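Local coordinates for C-glycoside 3-oxidase (Microbacterium trichothecenolyticum, PDB 7DVE), which oxidises the C3 hydroxyl of the sugar in C-glycosides such as isoorientin and mangiferin, using FAD and oxygen and releasing hydrogen peroxide, at residues G21-R26 and L496-A501; I37-V42 and F229-E234; L236-L241 and V251-R256. All blocks are in the same frame, centred on the assembly; numbering follows the deposited sequence.

Contact 1 (G21-R26 and L496-A501); sequences GATYAR and LAVRGA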
loop_
_atom_site.group_PDB
_atom_site.type_symbol
_atom_site.label_atom_id
_atom_site.label_comp_id
_atom_site.label_asym_id
_atom_site.label_seq_id
_atom_site.Cartn_x
_atom_site.Cartn_y
_atom_site.Cartn_z
ATOM N N GLY A 21 -0.585 6.219 8.221
ATOM C CA GLY A 21 -0.966 6.778 9.507
ATOM C C GLY A 21 -0.059 6.292 10.621
ATOM O O GLY A 21 0.342 7.073 11.497
ATOM N N ALA A 22 0.303 4.998 10.583
ATOM C CA ALA A 22 1.240 4.461 11.564
ATOM C C ALA A 22 2.592 5.156 11.477
ATOM O O ALA A 22 3.243 5.366 12.501
ATOM C CB ALA A 22 1.411 2.948 11.395
ATOM N N THR A 23 3.042 5.510 10.266
ATOM C CA THR A 23 4.329 6.186 10.166
ATOM C C THR A 23 4.286 7.507 10.914
ATOM O O THR A 23 5.210 7.842 11.671
ATOM C CB THR A 23 4.717 6.411 8.706
ATOM O OG1 THR A 23 5.026 5.155 8.104
ATOM C CG2 THR A 23 5.955 7.312 8.621
ATOM N N TYR A 24 3.210 8.277 10.712
ATOM C CA TYR A 24 3.087 9.524 11.466
ATOM C C TYR A 24 3.118 9.262 12.969
ATOM O O TYR A 24 3.821 9.953 13.722
ATOM C CB TYR A 24 1.814 10.267 11.076
ATOM C CG TYR A 24 1.984 11.126 9.851
ATOM C CD1 TYR A 24 1.904 10.571 8.575
ATOM C CD2 TYR A 24 2.237 12.481 9.961
ATOM C CE1 TYR A 24 2.059 11.350 7.443
ATOM C CE2 TYR A 24 2.390 13.276 8.830
ATOM C CZ TYR A 24 2.307 12.699 7.582
ATOM O OH TYR A 24 2.454 13.471 6.469
ATOM N N ALA A 25 2.367 8.254 13.424
ATOM C CA ALA A 25 2.337 7.950 14.856
ATOM C C ALA A 25 3.726 7.611 15.383
ATOM O O ALA A 25 4.154 8.129 16.424
ATOM C CB ALA A 25 1.371 6.800 15.144
ATOM N N ARG A 26 4.462 6.758 14.669
ATOM C CA ARG A 26 5.761 6.335 15.184
ATOM C C ARG A 26 6.778 7.471 15.153
ATOM O O ARG A 26 7.562 7.639 16.103
ATOM C CB ARG A 26 6.289 5.133 14.412
ATOM C CG ARG A 26 7.315 4.329 15.247
ATOM C CD ARG A 26 8.685 4.402 14.622
ATOM N NE ARG A 26 9.678 3.526 15.225
ATOM C CZ ARG A 26 9.798 2.234 14.951
ATOM N NH1 ARG A 26 8.871 1.583 14.274
ATOM N NH2 ARG A 26 10.869 1.578 15.380
ATOM N N LEU A 496 7.489 9.364 2.288
ATOM C CA LEU A 496 6.922 10.712 2.267
ATOM C C LEU A 496 6.229 11.019 3.589
ATOM O O LEU A 496 6.336 12.141 4.110
ATOM C CB LEU A 496 5.975 10.882 1.085
ATOM C CG LEU A 496 6.569 10.444 -0.254
ATOM C CD1 LEU A 496 5.511 10.457 -1.341
ATOM C CD2 LEU A 496 7.725 11.358 -0.617
ATOM N N ALA A 497 5.592 10.005 4.193
ATOM C CA ALA A 497 5.021 10.177 5.530
ATOM C C ALA A 497 6.099 10.539 6.550
ATOM O O ALA A 497 5.851 11.330 7.471
ATOM C CB ALA A 497 4.282 8.905 5.953
ATOM N N VAL A 498 7.296 9.960 6.406
ATOM C CA VAL A 498 8.405 10.278 7.302
ATOM C C VAL A 498 8.728 11.762 7.234
ATOM O O VAL A 498 8.897 12.437 8.266
ATOM C CB VAL A 498 9.647 9.437 6.953
ATOM C CG1 VAL A 498 10.810 9.897 7.778
ATOM C CG2 VAL A 498 9.369 7.933 7.123
ATOM N N ARG A 499 8.844 12.293 6.013
ATOM C CA ARG A 499 9.100 13.735 5.900
ATOM C C ARG A 499 7.966 14.547 6.529
ATOM O O ARG A 499 8.205 15.505 7.275
ATOM C CB ARG A 499 9.309 14.162 4.448
ATOM C CG ARG A 499 9.880 15.577 4.394
ATOM C CD ARG A 499 9.996 16.169 3.015
ATOM N NE ARG A 499 9.887 17.613 3.133
ATOM C CZ ARG A 499 10.464 18.486 2.321
ATOM N NH1 ARG A 499 11.189 18.095 1.288
ATOM N NH2 ARG A 499 10.315 19.785 2.557
ATOM N N GLY A 500 6.722 14.165 6.258
ATOM C CA GLY A 500 5.602 14.929 6.802
ATOM C C GLY A 500 5.566 14.933 8.323
ATOM O O GLY A 500 5.357 15.975 8.950
ATOM N N ALA A 501 5.755 13.760 8.935
ATOM C CA ALA A 501 5.736 13.658 10.390
ATOM C C ALA A 501 6.920 14.374 11.025
ATOM O O ALA A 501 6.777 14.967 12.102
ATOM C CB ALA A 501 5.708 12.188 10.813
#
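Y24 of helix 19-31 lies across A497, G500 and A501 of helix 490-510, while T23 reaches the same helix. The two segments cross at -39° with their axes 8.6 Å apart at the closest point, and no hydrogen bond links them. Y24 leaves its backbone with CG beside N and opposite the carbonyl carbon (chi1 -85°), which carries the ring onto the neighbouring helix although CB itself is not aimed there. Beyond CB, CG lies near the methyl of A501, and the two edges of the ring part. On one, CD1 approaches the CB of A497, and CE1 follows it at 3.6 Å from the same CB; on the other, CD2 rests 3.6 Å from A501 CB, and CE2 comes to 3.4 Å from A501 N. Across one face stands the carbonyl O of A497, 3.7 Å above the ring plane and displaced toward the rim. At the tip, Y24 OH lies 3.5 Å from G500 CA, an approach possible because this glycine carries no CB. This hydroxyl is buried without a hydrogen-bonding partner in the model. An alanine for this tyrosine is likely to open a gap beside A497, G500 and A501, removing the ring that spans a full turn of their helix. T23 adds its methyl, CG2, at 3.5 Å from A497 CB and close to V498 CG2, while its OG1 bonds back to P19 O within its own helix. S465, A476 and I504 touch Y24. Helix 19-31 includes G21 of a GxGxxG pattern, and helix 490-510 begins at the FAD-binding T490; the pairing of these helices beside the cofactor is consistent with the Rossmann-type FAD domain of GMC oxidoreductases.

Contact 2 (I37-V42 and F229-E234); sequences IAMFEV and FTLFDE. With FAD (flavin-adenine dinucleotide), chain C.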
loop_
_atom_site.group_PDB
_atom_site.type_symbol
_atom_site.label_atom_id
_atom_site.label_comp_id
_atom_site.label_asym_id
_atom_site.label_seq_id
_atom_site.Cartn_x
_atom_site.Cartn_y
_atom_site.Cartn_z
ATOM N N ILE A 37 -1.588 12.257 20.717
ATOM C CA ILE A 37 -1.870 11.740 19.385
ATOM C C ILE A 37 -3.083 10.819 19.472
ATOM O O ILE A 37 -3.085 9.856 20.249
ATOM C CB ILE A 37 -0.670 10.970 18.802
ATOM C CG1 ILE A 37 0.593 11.838 18.803
ATOM C CG2 ILE A 37 -0.998 10.449 17.399
ATOM C CD1 ILE A 37 1.886 11.042 18.682
ATOM N N ALA A 38 -4.105 11.093 18.672
ATOM C CA ALA A 38 -5.254 10.201 18.581
ATOM C C ALA A 38 -5.348 9.656 17.163
ATOM O O ALA A 38 -5.254 10.416 16.197
ATOM C CB ALA A 38 -6.551 10.917 18.974
ATOM N N MET A 39 -5.532 8.350 17.037
ATOM C CA MET A 39 -5.666 7.695 15.743
ATOM C C MET A 39 -7.052 7.079 15.674
ATOM O O MET A 39 -7.453 6.369 16.599
ATOM C CB MET A 39 -4.589 6.627 15.542
ATOM C CG MET A 39 -4.692 5.872 14.228
ATOM S SD MET A 39 -3.435 4.556 14.064
ATOM C CE MET A 39 -2.143 5.412 13.168
ATOM N N PHE A 40 -7.782 7.381 14.599
ATOM C CA PHE A 40 -9.139 6.913 14.374
ATOM C C PHE A 40 -9.160 6.021 13.139
ATOM O O PHE A 40 -8.670 6.414 12.074
ATOM C CB PHE A 40 -10.100 8.094 14.231
ATOM C CG PHE A 40 -9.999 9.075 15.362
ATOM C CD1 PHE A 40 -10.629 8.823 16.573
ATOM C CD2 PHE A 40 -9.248 10.232 15.230
ATOM C CE1 PHE A 40 -10.526 9.710 17.631
ATOM C CE2 PHE A 40 -9.137 11.121 16.279
ATOM C CZ PHE A 40 -9.780 10.859 17.486
ATOM N N GLU A 41 -9.706 4.817 13.304
ATOM C CA GLU A 41 -9.788 3.798 12.269
ATOM C C GLU A 41 -11.199 3.226 12.269
ATOM O O GLU A 41 -11.684 2.786 13.316
ATOM C CB GLU A 41 -8.763 2.677 12.516
ATOM C CG GLU A 41 -9.134 1.362 11.872
ATOM C CD GLU A 41 -8.995 1.403 10.371
ATOM O OE1 GLU A 41 -7.912 1.764 9.882
ATOM O OE2 GLU A 41 -9.979 1.080 9.676
ATOM N N VAL A 42 -11.849 3.216 11.100
ATOM C CA VAL A 42 -13.256 2.822 11.035
ATOM C C VAL A 42 -13.436 1.307 11.183
ATOM O O VAL A 42 -14.449 0.847 11.730
ATOM C CB VAL A 42 -13.879 3.352 9.728
ATOM C CG1 VAL A 42 -13.164 2.781 8.501
ATOM C CG2 VAL A 42 -15.356 3.033 9.689
ATOM N N PHE A 229 -0.382 8.467 23.202
ATOM C CA PHE A 229 -0.986 7.946 21.979
ATOM C C PHE A 229 -2.203 7.092 22.315
ATOM O O PHE A 229 -2.218 6.387 23.331
ATOM C CB PHE A 229 0.028 7.115 21.179
ATOM C CG PHE A 229 -0.546 6.461 19.961
ATOM C CD1 PHE A 229 -0.557 7.125 18.741
ATOM C CD2 PHE A 229 -1.078 5.185 20.026
ATOM C CE1 PHE A 229 -1.085 6.534 17.617
ATOM C CE2 PHE A 229 -1.613 4.585 18.897
ATOM C CZ PHE A 229 -1.613 5.258 17.696
ATOM N N THR A 230 -3.225 7.165 21.461
ATOM C CA THR A 230 -4.423 6.344 21.628
ATOM C C THR A 230 -4.963 5.941 20.265
ATOM O O THR A 230 -4.907 6.722 19.311
ATOM C CB THR A 230 -5.520 7.074 22.408
ATOM O OG1 THR A 230 -4.933 7.734 23.531
ATOM C CG2 THR A 230 -6.571 6.090 22.906
ATOM N N LEU A 231 -5.479 4.717 20.187
ATOM C CA LEU A 231 -6.017 4.150 18.958
ATOM C C LEU A 231 -7.473 3.780 19.195
ATOM O O LEU A 231 -7.765 2.889 20.001
ATOM C CB LEU A 231 -5.237 2.910 18.515
ATOM C CG LEU A 231 -5.420 2.504 17.045
ATOM C CD1 LEU A 231 -4.187 1.766 16.514
ATOM C CD2 LEU A 231 -6.664 1.675 16.867
ATOM N N PHE A 232 -8.370 4.442 18.469
ATOM C CA PHE A 232 -9.797 4.163 18.482
ATOM C C PHE A 232 -10.123 3.430 17.190
ATOM O O PHE A 232 -10.160 4.048 16.120
ATOM C CB PHE A 232 -10.599 5.454 18.593
ATOM C CG PHE A 232 -10.253 6.269 19.795
ATOM C CD1 PHE A 232 -9.248 7.220 19.737
ATOM C CD2 PHE A 232 -10.916 6.067 20.996
ATOM C CE1 PHE A 232 -8.921 7.974 20.850
ATOM C CE2 PHE A 232 -10.591 6.814 22.117
ATOM C CZ PHE A 232 -9.589 7.765 22.044
ATOM N N ASP A 233 -10.337 2.115 17.289
ATOM C CA ASP A 233 -10.900 1.369 16.174
ATOM C C ASP A 233 -12.406 1.633 16.088
ATOM O O ASP A 233 -12.999 2.291 16.952
ATOM C CB ASP A 233 -10.572 -0.134 16.289
ATOM C CG ASP A 233 -11.311 -0.865 17.439
ATOM O OD1 ASP A 233 -12.239 -0.312 18.079
ATOM O OD2 ASP A 233 -10.933 -2.036 17.703
ATOM N N GLU A 234 -13.023 1.121 15.022
ATOM C CA GLU A 234 -14.455 1.295 14.804
ATOM C C GLU A 234 -14.859 2.754 15.048
ATOM O O GLU A 234 -15.810 3.060 15.767
ATOM C CB GLU A 234 -15.256 0.327 15.680
ATOM C CG GLU A 234 -14.761 -1.117 15.604
ATOM C CD GLU A 234 -15.726 -2.107 16.231
ATOM O OE1 GLU A 234 -16.902 -2.150 15.820
ATOM O OE2 GLU A 234 -15.310 -2.844 17.147
HETATM P PA FAD C . -4.402 1.503 3.873
HETATM O O1A FAD C . -5.626 1.278 3.067
HETATM O O2A FAD C . -3.400 0.415 3.973
HETATM O O5B FAD C . -4.995 1.917 5.314
HETATM C C5B FAD C . -5.921 3.004 5.399
HETATM C C4B FAD C . -6.817 2.821 6.597
HETATM O O4B FAD C . -7.665 4.007 6.633
HETATM C C3B FAD C . -7.778 1.631 6.397
HETATM O O3B FAD C . -7.676 0.772 7.550
HETATM C C2B FAD C . -9.140 2.339 6.364
HETATM O O2B FAD C . -10.161 1.564 6.997
HETATM C C1B FAD C . -8.893 3.577 7.202
HETATM N N9A FAD C . -9.936 4.631 6.928
HETATM C C8A FAD C . -10.225 5.026 5.677
HETATM N N7A FAD C . -11.171 5.969 5.739
HETATM C C5A FAD C . -11.483 6.161 7.022
HETATM C C6A FAD C . -12.351 7.001 7.605
HETATM N N6A FAD C . -13.051 7.786 6.787
HETATM N N1A FAD C . -12.513 7.059 8.941
HETATM C C2A FAD C . -11.741 6.206 9.731
HETATM N N3A FAD C . -10.826 5.342 9.101
HETATM C C4A FAD C . -10.716 5.337 7.761
HETATM N N1 FAD C . 1.888 -3.008 -1.400
HETATM C C2 FAD C . 3.258 -3.014 -1.597
HETATM O O2 FAD C . 3.853 -1.945 -1.524
HETATM N N3 FAD C . 3.927 -4.215 -1.884
HETATM C C4 FAD C . 3.208 -5.430 -1.923
HETATM O O4 FAD C . 3.811 -6.484 -2.153
HETATM C C4X FAD C . 1.832 -5.405 -1.723
HETATM N N5 FAD C . 1.072 -6.525 -1.805
HETATM C C5X FAD C . -0.248 -6.473 -1.465
HETATM C C6 FAD C . -1.025 -7.646 -1.404
HETATM C C7 FAD C . -2.357 -7.630 -1.005
HETATM C C7M FAD C . -3.180 -8.941 -0.940
HETATM C C8 FAD C . -2.950 -6.414 -0.661
HETATM C C8M FAD C . -4.426 -6.381 -0.222
HETATM C C9 FAD C . -2.189 -5.238 -0.727
HETATM C C9A FAD C . -0.842 -5.255 -1.133
HETATM N N10 FAD C . -0.110 -4.121 -1.215
HETATM C C10 FAD C . 1.201 -4.186 -1.459
HETATM C "C1'" FAD C . -0.693 -2.764 -1.011
HETATM C "C2'" FAD C . -0.511 -2.178 0.395
HETATM O "O2'" FAD C . -1.290 -2.960 1.316
HETATM C "C3'" FAD C . -0.920 -0.668 0.414
HETATM O "O3'" FAD C . -0.088 0.074 -0.489
HETATM C "C4'" FAD C . -0.704 -0.050 1.797
HETATM O "O4'" FAD C . -1.452 -0.772 2.763
HETATM C "C5'" FAD C . -1.172 1.431 1.806
HETATM O "O5'" FAD C . -1.176 1.947 3.152
HETATM P P FAD C . -2.092 3.192 3.633
HETATM O O1P FAD C . -2.082 3.356 5.112
HETATM O O2P FAD C . -1.683 4.325 2.776
HETATM O O3P FAD C . -3.643 2.823 3.358
#
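Strand 37-40 of the Rossmann-type parallel sheet pairs here with strand 229-232, one of the two edge strands of the sheet, and I37, A38, M39 and F40 face F229, T230, L231 and F232 in parallel register. Four backbone bonds hold the pair: T230 N to I37 O, M39 N to T230 O, F232 N to M39 O and E41 N to F232 O. The third is the straightest, 2.8 Å between F232 N and M39 O with 172° at the hydrogen. On the face that carries I37, M39, F229 and L231, helix 19-31 packs against the first three. I37 sets its CG2 against the edge of the F229 ring, 3.6 Å from CD1. M39 carries CG anti to its backbone N (chi1 178°) and continues extended to the sulfur, running alongside L231 until SD lies 3.8 Å from L231 CD1. The same sulfur makes a Met-aromatic contact with F229, 5.5 Å from the ring centroid and at the ring edge. On the opposite face F40 and F232 point the same way with planes inclined by 15°, so far slid apart that the rings barely overlap; F40 CE1 meets F232 CD1 at 3.5 Å. Just past the end of the strand, E41 is the acidic residue that in this type of dinucleotide fold follows the second strand and takes the adenosine ribose. Its chain bends at chi2, bringing the carboxylate to both ribose hydroxyls, and S17 OG on OE1 and G43 N on OE2 help fix its rotation. Each oxygen accepts from one hydroxyl, FAD O3B lying 2.5 Å from E41 OE1 and FAD O2B 2.7 Å from E41 OE2.

Contact 3 (L236-L241 and V251-R256); sequences LVTRVL and VVTDVR. With FAD (flavin-adenine dinucleotide), chain C.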
loop_
_atom_site.group_PDB
_atom_site.type_symbol
_atom_site.label_atom_id
_atom_site.label_comp_id
_atom_site.label_asym_id
_atom_site.label_seq_id
_atom_site.Cartn_x
_atom_site.Cartn_y
_atom_site.Cartn_z
ATOM N N LEU A 236 -15.363 6.178 12.732
ATOM C CA LEU A 236 -15.427 6.766 11.405
ATOM C C LEU A 236 -15.257 8.275 11.480
ATOM O O LEU A 236 -15.981 8.952 12.210
ATOM C CB LEU A 236 -16.753 6.427 10.729
ATOM C CG LEU A 236 -17.049 7.167 9.421
ATOM C CD1 LEU A 236 -16.103 6.728 8.304
ATOM C CD2 LEU A 236 -18.498 6.953 9.018
ATOM N N VAL A 237 -14.300 8.796 10.730
ATOM C CA VAL A 237 -14.131 10.234 10.585
ATOM C C VAL A 237 -14.985 10.675 9.402
ATOM O O VAL A 237 -14.758 10.239 8.266
ATOM C CB VAL A 237 -12.652 10.611 10.391
ATOM C CG1 VAL A 237 -12.490 12.112 10.138
ATOM C CG2 VAL A 237 -11.841 10.206 11.613
ATOM N N THR A 238 -15.986 11.520 9.673
ATOM C CA THR A 238 -16.879 12.016 8.635
ATOM C C THR A 238 -16.497 13.401 8.130
ATOM O O THR A 238 -16.941 13.788 7.045
ATOM C CB THR A 238 -18.323 12.053 9.143
ATOM O OG1 THR A 238 -18.374 12.792 10.365
ATOM C CG2 THR A 238 -18.822 10.658 9.413
ATOM N N ARG A 239 -15.662 14.137 8.866
ATOM C CA ARG A 239 -15.357 15.512 8.497
ATOM C C ARG A 239 -14.040 15.947 9.128
ATOM O O ARG A 239 -13.759 15.626 10.285
ATOM C CB ARG A 239 -16.484 16.448 8.941
ATOM C CG ARG A 239 -16.629 17.691 8.102
ATOM C CD ARG A 239 -17.694 18.650 8.678
ATOM N NE ARG A 239 -18.795 17.938 9.320
ATOM C CZ ARG A 239 -19.546 18.430 10.298
ATOM N NH1 ARG A 239 -19.345 19.648 10.781
ATOM N NH2 ARG A 239 -20.535 17.688 10.795
ATOM N N VAL A 240 -13.247 16.687 8.360
ATOM C CA VAL A 240 -12.145 17.470 8.904
ATOM C C VAL A 240 -12.689 18.842 9.283
ATOM O O VAL A 240 -13.158 19.593 8.419
ATOM C CB VAL A 240 -10.995 17.599 7.898
ATOM C CG1 VAL A 240 -9.896 18.503 8.473
ATOM C CG2 VAL A 240 -10.444 16.217 7.524
ATOM N N LEU A 241 -12.643 19.161 10.576
ATOM C CA LEU A 241 -13.079 20.469 11.046
ATOM C C LEU A 241 -12.035 21.508 10.676
ATOM O O LEU A 241 -10.877 21.417 11.106
ATOM C CB LEU A 241 -13.297 20.452 12.557
ATOM C CG LEU A 241 -14.469 19.616 13.075
ATOM C CD1 LEU A 241 -14.383 19.437 14.585
ATOM C CD2 LEU A 241 -15.791 20.260 12.679
ATOM N N VAL A 251 -14.458 15.158 13.048
ATOM C CA VAL A 251 -15.729 14.643 13.552
ATOM C C VAL A 251 -15.677 13.123 13.499
ATOM O O VAL A 251 -15.448 12.536 12.434
ATOM C CB VAL A 251 -16.922 15.190 12.752
ATOM C CG1 VAL A 251 -18.214 14.985 13.520
ATOM C CG2 VAL A 251 -16.723 16.669 12.499
ATOM N N VAL A 252 -15.894 12.488 14.648
ATOM C CA VAL A 252 -15.722 11.051 14.806
ATOM C C VAL A 252 -17.056 10.451 15.213
ATOM O O VAL A 252 -17.672 10.891 16.187
ATOM C CB VAL A 252 -14.644 10.715 15.851
ATOM C CG1 VAL A 252 -14.563 9.212 16.036
ATOM C CG2 VAL A 252 -13.308 11.268 15.423
ATOM N N THR A 253 -17.483 9.439 14.480
ATOM C CA THR A 253 -18.639 8.647 14.851
ATOM C C THR A 253 -18.166 7.310 15.403
ATOM O O THR A 253 -17.328 6.636 14.789
ATOM C CB THR A 253 -19.553 8.439 13.648
ATOM O OG1 THR A 253 -19.543 9.629 12.846
ATOM C CG2 THR A 253 -20.961 8.148 14.109
ATOM N N ASP A 254 -18.683 6.944 16.571
ATOM C CA ASP A 254 -18.429 5.618 17.107
ATOM C C ASP A 254 -19.335 4.645 16.368
ATOM O O ASP A 254 -20.562 4.712 16.497
ATOM C CB ASP A 254 -18.657 5.575 18.613
ATOM C CG ASP A 254 -18.279 4.232 19.209
ATOM O OD1 ASP A 254 -17.093 3.851 19.124
ATOM O OD2 ASP A 254 -19.161 3.548 19.754
ATOM N N VAL A 255 -18.727 3.753 15.580
ATOM C CA VAL A 255 -19.480 2.876 14.686
ATOM C C VAL A 255 -20.418 1.971 15.471
ATOM O O VAL A 255 -21.466 1.553 14.961
ATOM C CB VAL A 255 -18.498 2.071 13.805
ATOM C CG1 VAL A 255 -19.202 0.921 13.089
ATOM C CG2 VAL A 255 -17.805 2.989 12.798
ATOM N N ARG A 256 -20.083 1.678 16.726
ATOM C CA ARG A 256 -20.900 0.756 17.509
ATOM C C ARG A 256 -22.164 1.426 18.051
ATOM O O ARG A 256 -23.253 0.845 17.980
ATOM C CB ARG A 256 -20.059 0.162 18.641
ATOM C CG ARG A 256 -18.781 -0.506 18.148
ATOM C CD ARG A 256 -17.736 -0.685 19.245
ATOM N NE ARG A 256 -16.883 0.493 19.372
ATOM C CZ ARG A 256 -15.662 0.486 19.893
ATOM N NH1 ARG A 256 -15.081 -0.642 20.282
ATOM N NH2 ARG A 256 -14.994 1.637 19.997
HETATM P PA FAD C . -4.402 1.503 3.873
HETATM O O1A FAD C . -5.626 1.278 3.067
HETATM O O2A FAD C . -3.400 0.415 3.973
HETATM O O5B FAD C . -4.995 1.917 5.314
HETATM C C5B FAD C . -5.921 3.004 5.399
HETATM C C4B FAD C . -6.817 2.821 6.597
HETATM O O4B FAD C . -7.665 4.007 6.633
HETATM C C3B FAD C . -7.778 1.631 6.397
HETATM O O3B FAD C . -7.676 0.772 7.550
HETATM C C2B FAD C . -9.140 2.339 6.364
HETATM O O2B FAD C . -10.161 1.564 6.997
HETATM C C1B FAD C . -8.893 3.577 7.202
HETATM N N9A FAD C . -9.936 4.631 6.928
HETATM C C8A FAD C . -10.225 5.026 5.677
HETATM N N7A FAD C . -11.171 5.969 5.739
HETATM C C5A FAD C . -11.483 6.161 7.022
HETATM C C6A FAD C . -12.351 7.001 7.605
HETATM N N6A FAD C . -13.051 7.786 6.787
HETATM N N1A FAD C . -12.513 7.059 8.941
HETATM C C2A FAD C . -11.741 6.206 9.731
HETATM N N3A FAD C . -10.826 5.342 9.101
HETATM C C4A FAD C . -10.716 5.337 7.761
HETATM N N1 FAD C . 1.888 -3.008 -1.400
HETATM C C2 FAD C . 3.258 -3.014 -1.597
HETATM O O2 FAD C . 3.853 -1.945 -1.524
HETATM N N3 FAD C . 3.927 -4.215 -1.884
HETATM C C4 FAD C . 3.208 -5.430 -1.923
HETATM O O4 FAD C . 3.811 -6.484 -2.153
HETATM C C4X FAD C . 1.832 -5.405 -1.723
HETATM N N5 FAD C . 1.072 -6.525 -1.805
HETATM C C5X FAD C . -0.248 -6.473 -1.465
HETATM C C6 FAD C . -1.025 -7.646 -1.404
HETATM C C7 FAD C . -2.357 -7.630 -1.005
HETATM C C7M FAD C . -3.180 -8.941 -0.940
HETATM C C8 FAD C . -2.950 -6.414 -0.661
HETATM C C8M FAD C . -4.426 -6.381 -0.222
HETATM C C9 FAD C . -2.189 -5.238 -0.727
HETATM C C9A FAD C . -0.842 -5.255 -1.133
HETATM N N10 FAD C . -0.110 -4.121 -1.215
HETATM C C10 FAD C . 1.201 -4.186 -1.459
HETATM C "C1'" FAD C . -0.693 -2.764 -1.011
HETATM C "C2'" FAD C . -0.511 -2.178 0.395
HETATM O "O2'" FAD C . -1.290 -2.960 1.316
HETATM C "C3'" FAD C . -0.920 -0.668 0.414
HETATM O "O3'" FAD C . -0.088 0.074 -0.489
HETATM C "C4'" FAD C . -0.704 -0.050 1.797
HETATM O "O4'" FAD C . -1.452 -0.772 2.763
HETATM C "C5'" FAD C . -1.172 1.431 1.806
HETATM O "O5'" FAD C . -1.176 1.947 3.152
HETATM P P FAD C . -2.092 3.192 3.633
HETATM O O1P FAD C . -2.082 3.356 5.112
HETATM O O2P FAD C . -1.683 4.325 2.776
HETATM O O3P FAD C . -3.643 2.823 3.358
#
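V251 packs its CG2 against R239 and L241, the aliphatic centre of the pairing between strand 235-243 and strand 246-254. That methyl, anti to the carbonyl carbon of V251 and beside its N, is 3.6 Å from R239 CB and 3.7 Å from L241 CD2. The arginine runs beside V251 in the same direction, and a bend at chi3 (-33°) lays one face of the guanidinium on V251, CG2 standing 3.9 Å above its centre. L241 instead meets V251 at about a right angle. T238 is turned differently: its OG1 occupies the position between backbone N and carbonyl carbon (chi1 53°), close to V251 CB, and its CG2 swings toward T253, 3.7 Å from OG1 of that residue. Along the backbone, L236 and T253 form an antiparallel hydrogen-bonded pair, with T253 N 2.8 Å from L236 O. V237 faces V252 in a non-hydrogen-bonded pair, their side chains on the face where both touch F40. Beyond them both T238 and R239 stand opposite V251: T238 N donates to V251 O and V251 N to R239 O, an arrangement that fits a beta bulge. D254 and R256, past the pairing, form their own salt bridge through D254 OD1 and R256 NH2. The edge of strand 235-243 turned from strand 246-254 meets adenine. V237 N gives a nearly straight bond (170° at the hydrogen) to FAD N1A at 3.1 Å, and FAD N6A returns a weak one to V237 O. L236 brings CD1 to 3.6 Å from FAD N6A. The hairpin, completed by strand 260-264, is the three-stranded beta-meander between the third and fourth strands of the parallel sheet, as in FAD domains of the glutathione reductase type, and here its first strand reads the adenine.

How the contacts relate
Contact 1 is wholly buried, whereas contacts 2 and 3 lie farther from the centre of the chain and are only partly covered. Its chemistry differs accordingly: helix packing without a hydrogen bond, against backbone ladders, parallel in contact 2 and antiparallel in contact 3. Contact 2 touches both of the others. Its M39 CE and F229 ring press on G21, A22 and A25 of the helix in contact 1, and at its other end E234 O probably bonds to V255 N of contact 3. Contacts 1 and 3 do not touch. Contacts 2 and 3 share the adenosine half of FAD, contact 2 chiefly by a carboxylate on the ribose, contact 3 chiefly by main-chain bonds to the base.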